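Long-range contact in DegT/DnrJ/EryC1/StrS aminotransferase (Brucella abortus 2308, PDB 4QGR), which probably acts as a pyridoxal-phosphate-dependent aminotransferase of the DegT/DnrJ/EryC1/StrS family and binds pyridoxal 5'-phosphate: residues D306-Q311 / G376-K381. Residues are numbered along the deposited sequence; the frame is centred on the assembly and turned at random.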
loop_
_atom_site.group_PDB
_atom_site.type_symbol
_atom_site.label_atom_id
_atom_site.label_comp_id
_atom_site.label_asym_id
_atom_site.label_seq_id
_atom_site.Cartn_x
_atom_site.Cartn_y
_atom_site.Cartn_z
ATOM N N ASP A 306 -21.433 -11.590 26.747
ATOM C CA ASP A 306 -20.321 -10.983 27.512
ATOM C C ASP A 306 -19.871 -11.927 28.638
ATOM O O ASP A 306 -18.662 -12.082 28.902
ATOM C CB ASP A 306 -20.711 -9.633 28.082
ATOM C CG ASP A 306 -20.754 -8.545 27.022
ATOM O OD1 ASP A 306 -20.305 -8.773 25.882
ATOM O OD2 ASP A 306 -21.245 -7.455 27.348
ATOM N N GLY A 307 -20.849 -12.539 29.291
ATOM C CA GLY A 307 -20.601 -13.569 30.329
ATOM C C GLY A 307 -19.803 -14.757 29.803
ATOM O O GLY A 307 -18.878 -15.256 30.462
ATOM N N LEU A 308 -20.198 -15.248 28.630
ATOM C CA LEU A 308 -19.514 -16.364 27.985
ATOM C C LEU A 308 -18.081 -16.023 27.670
ATOM O O LEU A 308 -17.160 -16.787 27.999
ATOM C CB LEU A 308 -20.243 -16.792 26.709
ATOM C CG LEU A 308 -19.575 -17.909 25.933
ATOM C CD1 LEU A 308 -19.414 -19.094 26.836
ATOM C CD2 LEU A 308 -20.333 -18.301 24.699
ATOM N N LYS A 309 -17.873 -14.867 27.042
ATOM C CA LYS A 309 -16.519 -14.480 26.660
ATOM C C LYS A 309 -15.590 -14.365 27.891
ATOM O O LYS A 309 -14.417 -14.767 27.851
ATOM C CB LYS A 309 -16.594 -13.163 25.929
ATOM C CG LYS A 309 -15.282 -12.547 25.510
ATOM C CD LYS A 309 -15.565 -11.367 24.607
ATOM C CE LYS A 309 -14.343 -10.941 23.846
ATOM N NZ LYS A 309 -13.239 -10.509 24.698
ATOM N N ALA A 310 -16.131 -13.849 28.995
ATOM C CA ALA A 310 -15.348 -13.694 30.218
ATOM C C ALA A 310 -15.004 -15.060 30.826
ATOM O O ALA A 310 -13.912 -15.254 31.366
ATOM C CB ALA A 310 -16.147 -12.861 31.234
ATOM N N GLN A 311 -15.976 -15.970 30.828
ATOM C CA GLN A 311 -15.749 -17.290 31.349
ATOM C C GLN A 311 -14.732 -18.010 30.477
ATOM O O GLN A 311 -13.902 -18.764 30.987
ATOM C CB GLN A 311 -17.066 -18.077 31.419
ATOM C CG GLN A 311 -16.922 -19.496 31.934
ATOM C CD GLN A 311 -16.283 -19.544 33.316
ATOM O OE1 GLN A 311 -16.473 -18.646 34.119
ATOM N NE2 GLN A 311 -15.490 -20.572 33.577
ATOM N N GLY A 376 -20.872 -25.806 29.713
ATOM C CA GLY A 376 -20.963 -25.596 31.150
ATOM C C GLY A 376 -21.568 -24.248 31.477
ATOM O O GLY A 376 -22.398 -24.143 32.369
ATOM N N PHE A 377 -21.143 -23.202 30.761
ATOM C CA PHE A 377 -21.715 -21.871 30.914
ATOM C C PHE A 377 -23.220 -21.893 30.735
ATOM O O PHE A 377 -23.936 -21.200 31.455
ATOM C CB PHE A 377 -21.119 -20.881 29.887
ATOM C CG PHE A 377 -21.627 -19.465 30.045
ATOM C CD1 PHE A 377 -21.151 -18.646 31.070
ATOM C CD2 PHE A 377 -22.600 -18.960 29.191
ATOM C CE1 PHE A 377 -21.631 -17.360 31.217
ATOM C CE2 PHE A 377 -23.073 -17.658 29.329
ATOM C CZ PHE A 377 -22.591 -16.865 30.352
ATOM N N HIS A 378 -23.700 -22.687 29.767
ATOM C CA HIS A 378 -25.104 -22.752 29.457
ATOM C C HIS A 378 -25.844 -23.857 30.237
ATOM O O HIS A 378 -26.918 -24.284 29.854
ATOM C CB HIS A 378 -25.282 -22.875 27.940
ATOM C CG HIS A 378 -25.008 -21.598 27.221
ATOM N ND1 HIS A 378 -25.741 -20.457 27.453
ATOM C CD2 HIS A 378 -24.076 -21.269 26.296
ATOM C CE1 HIS A 378 -25.273 -19.477 26.704
ATOM N NE2 HIS A 378 -24.270 -19.947 25.983
ATOM N N GLY A 379 -25.250 -24.305 31.332
ATOM C CA GLY A 379 -25.947 -25.162 32.287
ATOM C C GLY A 379 -25.948 -26.633 31.949
ATOM O O GLY A 379 -26.675 -27.382 32.593
ATOM N N LYS A 380 -25.160 -27.060 30.953
ATOM C CA LYS A 380 -24.974 -28.499 30.661
ATOM C C LYS A 380 -23.978 -29.073 31.676
ATOM O O LYS A 380 -22.904 -28.516 31.857
ATOM C CB LYS A 380 -24.476 -28.722 29.226
ATOM N N LYS A 381 -24.337 -30.169 32.353
ATOM C CA LYS A 381 -23.504 -30.725 33.447
ATOM C C LYS A 381 -22.199 -31.363 32.948
ATOM O O LYS A 381 -22.057 -31.677 31.766
ATOM C CB LYS A 381 -24.302 -31.737 34.291
#
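Phe377, in the last turn of its helix, lays its ring against the backbone of Gly307 and Leu308 and carries most of the contact between residues 306–311 and 376–381. Its CG stands anti to the backbone N (chi1 -177°), which extends the ring away from its own helix and up to the neighbouring one. The far end of the ring makes the tightest approach: CZ lies 3.4 Å from Leu308 N, which sits over one face, and CE1 comes within 3.5 Å of Gly307 C. Gly307, having no side chain, lets the ring reach its backbone directly. Over the face, Leu308 CB forms a CH-pi contact 4.2 Å from the ring centroid and 20° off the normal. Farther back, Leu308 CD1 packs on the root of the ring, 3.9 Å from Phe377 CG.

Packing is sparser at Gln311 and His378. In contrast with the buried Leu308, the partly exposed Gln311 lies on the solvent side and brings only its CB, 4.1 Å from Phe377 CD1. His378 offers its ring edge atom CD2 in the plane of the Phe377 ring, while its NE2 is hydrogen-bonded with Ser302 OG and lies 4.5 Å from Leu308 CD2. No hydrogen bond joins the two segments; they meet through van der Waals and CH-pi contacts of the Phe377 ring with backbone and Leu308.

Beyond Phe377 the chain leaves the helix in a Schellman motif, with Gly379 at positive phi, Gly379 N bonded to Gly376 O and Lys380 N to Arg375 O. The contact thus pairs helix 305–314 with the C-terminal end of helix 364–377, where Leu308 also touches Ile374 and Gln311 touches Val373; it lies at the surface, away from the cofactor site, beside the loop that follows strand 298–301.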